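Local atomic coordinates of putative agmatinase (Clostridium difficile, PDB entry 3LHL), a protein that probably hydrolyses agmatine to putrescine and urea as a manganese-dependent member of the arginase family. Residues A[114-119]-A[150-155]; A[194-199]-A[238-243]. One frame throughout, in Å; residues are numbered along the deposited sequence.

Interaction 1: A[114-119]-A[150-155]; sequences DIYVIH and DNKIFQ
Lys152 curls over the ring of Tyr116 and reaches Asp114. Its chain bends twice, at chi2 -62° and chi3 -63°. These bends bring CE and NZ over one face of the Tyr116 ring. Lys152 NZ lies 3.6 Å from the Tyr116 ring centroid, a cation-pi contact. Lys152 NZ also forms a salt bridge with OD1 of Asp114 at 2.9 Å, met nearly along the C-O axis. The carboxylate and the ring face lie at about a right angle round NZ. With CG anti to its carbonyl carbon (chi1 -65°), the Tyr116 ring lies alongside Lys152. Its OH bonds to Lys195 NZ. CD1 of Tyr116 meets the Phe154 ring at its edge, 4.0 Å from CE2 of Phe154. Both rings lie on the face that carries Ile118. Val117 and Ile153 pack on the other face, CB to CG1 4.3 Å. His119 follows there beside Gln155, its ring also meeting that of the manganese ligand His98. Three backbone bonds fix the parallel register: Val117 N to Lys152 O, Phe154 N to Val117 O, and His119 N to Phe154 O. The two strands and helix 140-148 form a beta-alpha-beta unit of the arginase fold, with His119 at its metal-site end.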
loop_
_atom_site.group_PDB
_atom_site.type_symbol
_atom_site.label_atom_id
_atom_site.label_comp_id
_atom_site.label_asym_id
_atom_site.label_seq_id
_atom_site.Cartn_x
_atom_site.Cartn_y
_atom_site.Cartn_z
ATOM N N ASP A 114 11.278 14.625 5.694
ATOM C CA ASP A 114 11.285 13.899 6.958
ATOM C C ASP A 114 10.021 13.056 7.086
ATOM O O ASP A 114 9.139 13.361 7.885
ATOM C CB ASP A 114 11.375 14.882 8.127
ATOM C CG ASP A 114 11.245 14.196 9.472
ATOM O OD1 ASP A 114 11.994 13.220 9.714
ATOM O OD2 ASP A 114 10.396 14.633 10.285
ATOM N N ILE A 115 9.936 11.990 6.302
ATOM C CA ILE A 115 8.752 11.146 6.331
ATOM C C ILE A 115 9.042 9.732 6.813
ATOM O O ILE A 115 10.154 9.232 6.672
ATOM C CB ILE A 115 8.098 11.091 4.924
ATOM C CG1 ILE A 115 6.780 10.319 4.986
ATOM C CG2 ILE A 115 9.052 10.442 3.929
ATOM C CD1 ILE A 115 5.998 10.339 3.689
ATOM N N TYR A 116 8.030 9.099 7.397
ATOM C CA TYR A 116 8.145 7.733 7.897
ATOM C C TYR A 116 7.318 6.803 7.019
ATOM O O TYR A 116 6.300 7.206 6.456
ATOM C CB TYR A 116 7.665 7.668 9.347
ATOM C CG TYR A 116 8.543 8.466 10.281
ATOM C CD1 TYR A 116 9.680 7.895 10.855
ATOM C CD2 TYR A 116 8.277 9.808 10.540
ATOM C CE1 TYR A 116 10.535 8.640 11.663
ATOM C CE2 TYR A 116 9.126 10.567 11.345
ATOM C CZ TYR A 116 10.255 9.976 11.902
ATOM O OH TYR A 116 11.112 10.723 12.679
ATOM N N VAL A 117 7.760 5.558 6.905
ATOM C CA VAL A 117 7.076 4.575 6.081
ATOM C C VAL A 117 6.485 3.423 6.892
ATOM O O VAL A 117 7.191 2.763 7.657
ATOM C CB VAL A 117 8.044 3.970 5.031
ATOM C CG1 VAL A 117 7.320 2.921 4.197
ATOM C CG2 VAL A 117 8.617 5.067 4.149
ATOM N N ILE A 118 5.187 3.194 6.730
ATOM C CA ILE A 118 4.521 2.090 7.406
ATOM C C ILE A 118 4.293 1.052 6.311
ATOM O O ILE A 118 3.648 1.331 5.296
ATOM C CB ILE A 118 3.195 2.542 8.060
ATOM C CG1 ILE A 118 3.515 3.431 9.273
ATOM C CG2 ILE A 118 2.369 1.326 8.493
ATOM C CD1 ILE A 118 2.300 3.906 10.063
ATOM N N HIS A 119 4.845 -0.139 6.527
ATOM C CA HIS A 119 4.799 -1.223 5.550
ATOM C C HIS A 119 4.143 -2.528 6.031
ATOM O O HIS A 119 4.623 -3.167 6.966
ATOM C CB HIS A 119 6.244 -1.472 5.101
ATOM C CG HIS A 119 6.435 -2.657 4.205
ATOM N ND1 HIS A 119 5.764 -2.809 3.008
ATOM C CD2 HIS A 119 7.285 -3.708 4.295
ATOM C CE1 HIS A 119 6.195 -3.900 2.400
ATOM N NE2 HIS A 119 7.118 -4.464 3.159
ATOM N N ASP A 150 18.034 4.350 7.950
ATOM C CA ASP A 150 17.528 3.722 9.167
ATOM C C ASP A 150 16.540 4.542 9.993
ATOM O O ASP A 150 16.455 5.767 9.870
ATOM C CB ASP A 150 18.692 3.322 10.079
ATOM C CG ASP A 150 19.741 2.479 9.367
ATOM O OD1 ASP A 150 19.391 1.713 8.443
ATOM O OD2 ASP A 150 20.924 2.576 9.753
ATOM N N ASN A 151 15.797 3.835 10.841
ATOM C CA ASN A 151 14.827 4.440 11.746
ATOM C C ASN A 151 13.706 5.212 11.071
ATOM O O ASN A 151 13.188 6.171 11.632
ATOM C CB ASN A 151 15.568 5.349 12.731
ATOM C CG ASN A 151 16.657 4.608 13.492
ATOM O OD1 ASN A 151 17.780 5.088 13.618
ATOM N ND2 ASN A 151 16.325 3.427 13.997
ATOM N N LYS A 152 13.329 4.799 9.868
ATOM C CA LYS A 152 12.253 5.474 9.149
ATOM C C LYS A 152 11.218 4.471 8.647
ATOM O O LYS A 152 10.053 4.815 8.445
ATOM C CB LYS A 152 12.811 6.244 7.947
ATOM C CG LYS A 152 14.020 7.112 8.248
ATOM C CD LYS A 152 13.711 8.198 9.263
ATOM C CE LYS A 152 12.667 9.166 8.749
ATOM N NZ LYS A 152 12.546 10.341 9.656
ATOM N N ILE A 153 11.655 3.231 8.446
ATOM C CA ILE A 153 10.783 2.187 7.928
ATOM C C ILE A 153 10.316 1.216 9.001
ATOM O O ILE A 153 11.118 0.710 9.789
ATOM C CB ILE A 153 11.504 1.417 6.807
ATOM C CG1 ILE A 153 12.001 2.421 5.757
ATOM C CG2 ILE A 153 10.573 0.384 6.182
ATOM C CD1 ILE A 153 12.865 1.817 4.675
ATOM N N PHE A 154 9.006 0.971 9.022
ATOM C CA PHE A 154 8.378 0.069 9.984
ATOM C C PHE A 154 7.568 -0.969 9.224
ATOM O O PHE A 154 6.630 -0.631 8.506
ATOM C CB PHE A 154 7.476 0.868 10.925
ATOM C CG PHE A 154 8.217 1.891 11.723
ATOM C CD1 PHE A 154 8.606 1.621 13.032
ATOM C CD2 PHE A 154 8.590 3.102 11.144
ATOM C CE1 PHE A 154 9.363 2.540 13.752
ATOM C CE2 PHE A 154 9.349 4.030 11.857
ATOM C CZ PHE A 154 9.736 3.747 13.164
ATOM N N GLN A 155 7.935 -2.234 9.389
ATOM C CA GLN A 155 7.275 -3.316 8.678
ATOM C C GLN A 155 6.456 -4.180 9.621
ATOM O O GLN A 155 6.866 -4.438 10.751
ATOM C CB GLN A 155 8.335 -4.145 7.953
ATOM C CG GLN A 155 9.416 -3.267 7.318
ATOM C CD GLN A 155 10.377 -4.041 6.446
ATOM O OE1 GLN A 155 10.004 -4.543 5.382
ATOM N NE2 GLN A 155 11.621 -4.146 6.891
#

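Interaction 2: A[194-199]-A[238-243]; sequences GKNIYL and NINIVG
Ile197 lies beside Ile241 on one face of the sheet and also touches Ile239. Ile197 CD1 comes within 4.1 Å of Ile239 CB, where the side chains cross at about a right angle. CG2 lies anti to the backbone N of Ile197 and borders CG1 of Ile241 more loosely, at 4.5 Å. The backbone of Ile197 is gripped as well. Ile197 N donates to Asn240 O at 2.7 Å. Ile197 O accepts from Val242 N at 3.0 Å.

Gly243 is the second main residue. Having no side chain, it lies close against one face of the Tyr198 ring, with Gly243 CA 3.9 Å from CD1 of Tyr198. Gly243 O also accepts the N-H of Leu199. The far end of the ring is held by Asp245, which bonds to the Tyr198 hydroxyl.

Asn240 opens its strand, and Asn240 N donates to Lys195 O at 2.9 Å. Its side chain runs beside that of Asn196, pointing the same way. Before it, Gly194 N bonds to Asn238 O from above the carbonyl plane. Leu199 CD2 meets Ile241 CD1, and helix 258-278 covers both side chains.

The chemistry is therefore divided by face. Asn196 and Asn240 lie on one, Ile197 and Ile241 on the other, and the asparagines are the more exposed. Five main-chain hydrogen bonds hold the strands in parallel.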
loop_
_atom_site.group_PDB
_atom_site.type_symbol
_atom_site.label_atom_id
_atom_site.label_comp_id
_atom_site.label_asym_id
_atom_site.label_seq_id
_atom_site.Cartn_x
_atom_site.Cartn_y
_atom_site.Cartn_z
ATOM N N GLY A 194 2.233 12.740 15.510
ATOM C CA GLY A 194 2.504 13.983 14.808
ATOM C C GLY A 194 3.459 13.908 13.632
ATOM O O GLY A 194 3.848 14.939 13.093
ATOM N N LYS A 195 3.840 12.702 13.223
ATOM C CA LYS A 195 4.761 12.549 12.109
ATOM C C LYS A 195 4.063 12.319 10.773
ATOM O O LYS A 195 2.886 11.959 10.727
ATOM C CB LYS A 195 5.741 11.409 12.391
ATOM C CG LYS A 195 6.691 11.702 13.549
ATOM C CD LYS A 195 7.457 12.996 13.305
ATOM C CE LYS A 195 8.308 13.392 14.503
ATOM N NZ LYS A 195 9.333 12.366 14.826
ATOM N N ASN A 196 4.802 12.546 9.690
ATOM C CA ASN A 196 4.282 12.369 8.341
ATOM C C ASN A 196 4.575 10.944 7.893
ATOM O O ASN A 196 5.711 10.470 7.966
ATOM C CB ASN A 196 4.931 13.377 7.396
ATOM C CG ASN A 196 4.599 14.807 7.766
ATOM O OD1 ASN A 196 5.473 15.676 7.790
ATOM N ND2 ASN A 196 3.328 15.061 8.054
ATOM N N ILE A 197 3.540 10.272 7.410
ATOM C CA ILE A 197 3.663 8.884 7.012
ATOM C C ILE A 197 3.245 8.541 5.584
ATOM O O ILE A 197 2.311 9.125 5.028
ATOM C CB ILE A 197 2.826 7.985 7.994
ATOM C CG1 ILE A 197 3.597 7.756 9.297
ATOM C CG2 ILE A 197 2.466 6.654 7.345
ATOM C CD1 ILE A 197 3.748 8.987 10.175
ATOM N N TYR A 198 3.968 7.598 4.989
ATOM C CA TYR A 198 3.599 7.089 3.678
ATOM C C TYR A 198 3.188 5.663 4.021
ATOM O O TYR A 198 4.005 4.874 4.498
ATOM C CB TYR A 198 4.760 7.036 2.693
ATOM C CG TYR A 198 4.280 6.567 1.334
ATOM C CD1 TYR A 198 3.892 7.479 0.355
ATOM C CD2 TYR A 198 4.112 5.206 1.065
ATOM C CE1 TYR A 198 3.341 7.051 -0.855
ATOM C CE2 TYR A 198 3.561 4.767 -0.137
ATOM C CZ TYR A 198 3.176 5.694 -1.094
ATOM O OH TYR A 198 2.607 5.262 -2.276
ATOM N N LEU A 199 1.922 5.341 3.804
ATOM C CA LEU A 199 1.413 4.012 4.120
ATOM C C LEU A 199 1.308 3.123 2.893
ATOM O O LEU A 199 0.538 3.405 1.979
ATOM C CB LEU A 199 0.042 4.136 4.782
ATOM C CG LEU A 199 -0.752 2.858 5.052
ATOM C CD1 LEU A 199 -0.025 1.982 6.059
ATOM C CD2 LEU A 199 -2.137 3.241 5.569
ATOM N N ASN A 238 -2.539 10.113 15.979
ATOM C CA ASN A 238 -2.231 11.446 15.501
ATOM C C ASN A 238 -1.137 11.404 14.442
ATOM O O ASN A 238 -0.213 12.221 14.460
ATOM C CB ASN A 238 -1.798 12.354 16.655
ATOM C CG ASN A 238 -1.620 13.801 16.219
ATOM O OD1 ASN A 238 -2.474 14.360 15.532
ATOM N ND2 ASN A 238 -0.513 14.413 16.620
ATOM N N ILE A 239 -1.221 10.440 13.527
ATOM C CA ILE A 239 -0.229 10.360 12.464
ATOM C C ILE A 239 -0.819 11.034 11.233
ATOM O O ILE A 239 -2.036 11.037 11.040
ATOM C CB ILE A 239 0.163 8.902 12.105
ATOM C CG1 ILE A 239 -1.041 8.140 11.558
ATOM C CG2 ILE A 239 0.736 8.204 13.318
ATOM C CD1 ILE A 239 -0.676 6.790 10.973
ATOM N N ASN A 240 0.043 11.609 10.407
ATOM C CA ASN A 240 -0.409 12.296 9.209
ATOM C C ASN A 240 -0.038 11.519 7.948
ATOM O O ASN A 240 1.124 11.477 7.543
ATOM C CB ASN A 240 0.187 13.711 9.178
ATOM C CG ASN A 240 -0.318 14.537 8.009
ATOM O OD1 ASN A 240 -1.478 14.421 7.610
ATOM N ND2 ASN A 240 0.543 15.390 7.466
ATOM N N ILE A 241 -1.032 10.884 7.339
ATOM C CA ILE A 241 -0.794 10.122 6.123
ATOM C C ILE A 241 -0.823 11.081 4.940
ATOM O O ILE A 241 -1.861 11.650 4.619
ATOM C CB ILE A 241 -1.856 9.011 5.941
ATOM C CG1 ILE A 241 -1.765 8.030 7.116
ATOM C CG2 ILE A 241 -1.621 8.268 4.630
ATOM C CD1 ILE A 241 -2.803 6.923 7.100
ATOM N N VAL A 242 0.330 11.268 4.307
ATOM C CA VAL A 242 0.438 12.178 3.172
ATOM C C VAL A 242 0.507 11.439 1.843
ATOM O O VAL A 242 0.615 12.055 0.779
ATOM C CB VAL A 242 1.681 13.080 3.317
ATOM C CG1 VAL A 242 1.494 14.018 4.497
ATOM C CG2 VAL A 242 2.932 12.222 3.513
ATOM N N GLY A 243 0.436 10.114 1.920
ATOM C CA GLY A 243 0.483 9.277 0.739
ATOM C C GLY A 243 0.092 7.867 1.138
ATOM O O GLY A 243 0.429 7.416 2.236
#

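How the interactions relate
From the N terminus, strand 115-120 comes first. Interaction 1 closes the loop that returns through helix 140-148 to strand 153-158. The chain then runs on through strand 176-179 to strand 196-202. Interaction 2 closes a second loop, through helices 224-227 and 229-235, to strand 240-247. The two loops follow in series and neither nest nor cross. In space, however, they adjoin. Strands 115-120 and 196-202 are neighbours, so the four strands run 240-247, 196-202, 115-120, 153-158 across one parallel sheet. Probable backbone bonds from Tyr116 to Asn196 and Tyr198 join the two contacts. Manganese ligands Asp202, at the C-terminal end of strand 196-202, and Asp121, just beyond strand 115-120, follow these contacts.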